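Local coordinates for adenylate cyclase-like protein (Chlamydia trachomatis, PDB 4QO6), which forms part of the inner-membrane ring of the type III secretion system, this piece being an extended run of periplasmic domains, at residues Q76-L81 and L122-L127. Numbering follows the deposited sequence.
Sequences QEMNIL and LHFNYL
Met78 and Phe124 meet at about a right angle, the thioether reaching across from helix 71-83 to the residue at which the chain leaves helix 110-123. The methionine is a worked example of how a bent side chain brings one methyl against both a ring and a carbonyl oxygen. Its CB already points toward 122-127, CG lies beside the carbonyl carbon (chi1 -169°), and bends at chi2 and chi3 carry CE to its two neighbours. CE lies 3.9 Å from Phe124 CD1, approaching the ring obliquely, and 3.5 Å from His123 O. SD also sits obliquely to the ring, 5.3 Å from its centre and 55° off the normal, a Met-aromatic contact. Phe124 has CG anti to the backbone N (chi1 -166°), and Tyr126 N lies 3.6 Å above one ring face, offset toward the rim. Leu81 adds a looser touch, its CD1 4.2 Å from His123 ND1. Met93 of strand 92-95 touches both Met78 and Phe124, and Phe101 meets the Phe124 ring edge-to-face. Met78 on Leu120 and Leu81 on Tyr119 join the two helices, and Phe124 extends the contact just past helix 110-123, within the periplasmic PD2 domain, an alpha/beta unit of the BON clan.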
ATOM      1  N   GLN A  76       8.087   4.845 -11.262  1.00 19.43           N
ATOM      2  CA  GLN A  76       8.074   6.306 -11.311  1.00 19.50           C
ATOM      3  C   GLN A  76       7.164   6.817 -12.491  1.00 19.47           C
ATOM      4  O   GLN A  76       6.451   7.797 -12.346  1.00 17.42           O
ATOM      5  CB  GLN A  76       9.480   6.860 -11.481  1.00 19.91           C
ATOM      6  CG  GLN A  76      10.264   6.884 -10.171  1.00 20.87           C
ATOM      7  CD  GLN A  76      11.695   7.357 -10.380  1.00 24.45           C
ATOM      8  OE1 GLN A  76      12.227   7.295 -11.509  1.00 27.05           O
ATOM      9  NE2 GLN A  76      12.363   7.767  -9.274  1.00 24.81           N
ATOM     10  N   GLU A  77       7.310   6.184 -13.649  1.00 19.56           N
ATOM     11  CA  GLU A  77       6.502   6.460 -14.819  1.00 23.88           C
ATOM     12  C   GLU A  77       5.023   6.302 -14.435  1.00 21.61           C
ATOM     13  O   GLU A  77       4.259   7.187 -14.634  1.00 23.43           O
ATOM     14  CB  GLU A  77       6.896   5.525 -15.966  1.00 29.47           C
ATOM     15  CG  GLU A  77       5.995   5.601 -17.203  1.00 40.34           C
ATOM     16  CD  GLU A  77       5.559   4.236 -17.779  1.00 54.66           C
ATOM     17  OE1 GLU A  77       6.426   3.327 -17.972  1.00 57.42           O
ATOM     18  OE2 GLU A  77       4.327   4.069 -18.058  1.00 67.14           O
ATOM     19  N   MET A  78       4.644   5.205 -13.822  1.00 20.61           N
ATOM     20  CA  MET A  78       3.249   4.974 -13.454  1.00 22.56           C
ATOM     21  C   MET A  78       2.717   6.035 -12.469  1.00 21.00           C
ATOM     22  O   MET A  78       1.580   6.475 -12.587  1.00 16.97           O
ATOM     23  CB  MET A  78       3.089   3.520 -12.902  1.00 24.47           C
ATOM     24  CG  MET A  78       1.647   2.975 -12.695  1.00 32.21           C
ATOM     25  SD  MET A  78       0.416   2.884 -14.111  1.00 36.76           S
ATOM     26  CE  MET A  78       1.501   2.686 -15.505  1.00 37.36           C
ATOM     27  N   ASN A  79       3.559   6.463 -11.520  1.00 20.26           N
ATOM     28  CA  ASN A  79       3.190   7.478 -10.544  1.00 19.46           C
ATOM     29  C   ASN A  79       2.968   8.777 -11.205  1.00 20.10           C
ATOM     30  O   ASN A  79       2.126   9.539 -10.744  1.00 18.74           O
ATOM     31  CB  ASN A  79       4.275   7.671  -9.453  1.00 19.41           C
ATOM     32  CG  ASN A  79       4.312   6.512  -8.497  1.00 21.02           C
ATOM     33  OD1 ASN A  79       3.351   5.733  -8.466  1.00 19.44           O
ATOM     34  ND2 ASN A  79       5.444   6.346  -7.722  1.00 19.91           N
ATOM     35  N   ILE A  80       3.742   9.061 -12.262  1.00 19.85           N
ATOM     36  CA  ILE A  80       3.500  10.287 -13.039  1.00 21.24           C
ATOM     37  C   ILE A  80       2.080  10.188 -13.672  1.00 24.05           C
ATOM     38  O   ILE A  80       1.326  11.163 -13.624  1.00 26.10           O
ATOM     39  CB  ILE A  80       4.602  10.558 -14.088  1.00 19.41           C
ATOM     40  CG1 ILE A  80       5.904  10.987 -13.423  1.00 19.41           C
ATOM     41  CG2 ILE A  80       4.172  11.615 -15.083  1.00 21.15           C
ATOM     42  CD1 ILE A  80       7.097  11.031 -14.387  1.00 18.18           C
ATOM     43  N   LEU A  81       1.684   9.028 -14.213  1.00 24.28           N
ATOM     44  CA  LEU A  81       0.345   8.936 -14.855  1.00 27.12           C
ATOM     45  C   LEU A  81      -0.760   9.075 -13.842  1.00 25.84           C
ATOM     46  O   LEU A  81      -1.783   9.673 -14.128  1.00 23.42           O
ATOM     47  CB  LEU A  81       0.122   7.622 -15.574  1.00 28.26           C
ATOM     48  CG  LEU A  81       1.062   7.353 -16.742  1.00 33.04           C
ATOM     49  CD1 LEU A  81       0.813   5.963 -17.340  1.00 33.77           C
ATOM     50  CD2 LEU A  81       0.897   8.471 -17.774  1.00 31.00           C
ATOM     51  N   LEU A 122      -5.114  -0.932 -18.933  1.00 30.51           N
ATOM     52  CA  LEU A 122      -4.780  -0.212 -20.148  1.00 30.13           C
ATOM     53  C   LEU A 122      -3.356   0.379 -20.158  1.00 28.89           C
ATOM     54  O   LEU A 122      -2.820   0.593 -21.206  1.00 27.60           O
ATOM     55  CB  LEU A 122      -5.821   0.882 -20.341  1.00 30.24           C
ATOM     56  CG  LEU A 122      -7.202   0.384 -20.809  1.00 31.66           C
ATOM     57  CD1 LEU A 122      -8.188   1.530 -20.785  1.00 32.03           C
ATOM     58  CD2 LEU A 122      -7.124  -0.230 -22.202  1.00 32.44           C
ATOM     59  N   HIS A 123      -2.749   0.594 -18.980  1.00 30.77           N
ATOM     60  CA  HIS A 123      -1.498   1.368 -18.843  1.00 29.74           C
ATOM     61  C   HIS A 123      -0.301   0.629 -18.265  1.00 29.11           C
ATOM     62  O   HIS A 123       0.800   1.033 -18.524  1.00 32.42           O
ATOM     63  CB  HIS A 123      -1.757   2.645 -18.011  1.00 29.22           C
ATOM     64  CG  HIS A 123      -2.719   3.588 -18.670  1.00 29.45           C
ATOM     65  ND1 HIS A 123      -2.339   4.451 -19.677  1.00 26.79           N
ATOM     66  CD2 HIS A 123      -4.061   3.734 -18.536  1.00 31.36           C
ATOM     67  CE1 HIS A 123      -3.399   5.111 -20.103  1.00 27.72           C
ATOM     68  NE2 HIS A 123      -4.458   4.686 -19.441  1.00 29.91           N
ATOM     69  N   PHE A 124      -0.498  -0.437 -17.493  1.00 27.48           N
ATOM     70  CA  PHE A 124       0.595  -1.074 -16.780  1.00 25.67           C
ATOM     71  C   PHE A 124       1.031  -2.382 -17.459  1.00 26.97           C
ATOM     72  O   PHE A 124       0.210  -3.232 -17.677  1.00 27.53           O
ATOM     73  CB  PHE A 124       0.194  -1.354 -15.329  1.00 23.64           C
ATOM     74  CG  PHE A 124       1.365  -1.696 -14.437  1.00 19.65           C
ATOM     75  CD1 PHE A 124       2.471  -0.911 -14.411  1.00 19.98           C
ATOM     76  CD2 PHE A 124       1.367  -2.832 -13.676  1.00 19.12           C
ATOM     77  CE1 PHE A 124       3.570  -1.211 -13.599  1.00 18.64           C
ATOM     78  CE2 PHE A 124       2.452  -3.142 -12.867  1.00 19.34           C
ATOM     79  CZ  PHE A 124       3.543  -2.315 -12.811  1.00 17.65           C
ATOM     80  N   ASN A 125       2.334  -2.538 -17.714  1.00 27.99           N
ATOM     81  CA  ASN A 125       2.888  -3.727 -18.376  1.00 28.19           C
ATOM     82  C   ASN A 125       3.239  -4.910 -17.505  1.00 25.37           C
ATOM     83  O   ASN A 125       3.716  -5.906 -18.011  1.00 26.94           O
ATOM     84  CB  ASN A 125       4.155  -3.384 -19.163  1.00 32.95           C
ATOM     85  CG  ASN A 125       3.870  -2.626 -20.434  1.00 38.86           C
ATOM     86  OD1 ASN A 125       2.925  -2.939 -21.170  1.00 47.64           O
ATOM     87  ND2 ASN A 125       4.695  -1.613 -20.712  1.00 42.56           N
ATOM     88  N   TYR A 126       3.037  -4.836 -16.198  1.00 22.83           N
ATOM     89  CA  TYR A 126       3.416  -5.934 -15.315  1.00 19.09           C
ATOM     90  C   TYR A 126       2.386  -6.331 -14.289  1.00 18.31           C
ATOM     91  O   TYR A 126       2.716  -6.507 -13.129  1.00 17.30           O
ATOM     92  CB  TYR A 126       4.734  -5.568 -14.627  1.00 17.81           C
ATOM     93  CG  TYR A 126       5.845  -5.261 -15.626  1.00 16.35           C
ATOM     94  CD1 TYR A 126       6.540  -6.262 -16.237  1.00 15.35           C
ATOM     95  CD2 TYR A 126       6.220  -3.954 -15.892  1.00 18.40           C
ATOM     96  CE1 TYR A 126       7.563  -6.000 -17.143  1.00 15.27           C
ATOM     97  CE2 TYR A 126       7.257  -3.668 -16.775  1.00 18.86           C
ATOM     98  CZ  TYR A 126       7.911  -4.704 -17.397  1.00 17.65           C
ATOM     99  OH  TYR A 126       8.864  -4.382 -18.306  1.00 19.60           O
ATOM    100  N   LEU A 127       1.143  -6.440 -14.702  1.00 18.10           N
ATOM    101  CA  LEU A 127       0.021  -6.846 -13.834  1.00 19.61           C
ATOM    102  C   LEU A 127       0.206  -8.140 -13.125  1.00 17.82           C
ATOM    103  O   LEU A 127      -0.281  -8.297 -12.034  1.00 19.80           O
ATOM    104  CB  LEU A 127      -1.288  -6.993 -14.666  1.00 22.21           C
ATOM    105  CG  LEU A 127      -1.886  -5.635 -15.120  1.00 23.82           C
ATOM    106  CD1 LEU A 127      -2.914  -5.835 -16.224  1.00 27.46           C
ATOM    107  CD2 LEU A 127      -2.535  -4.917 -13.948  1.00 22.10           C
TER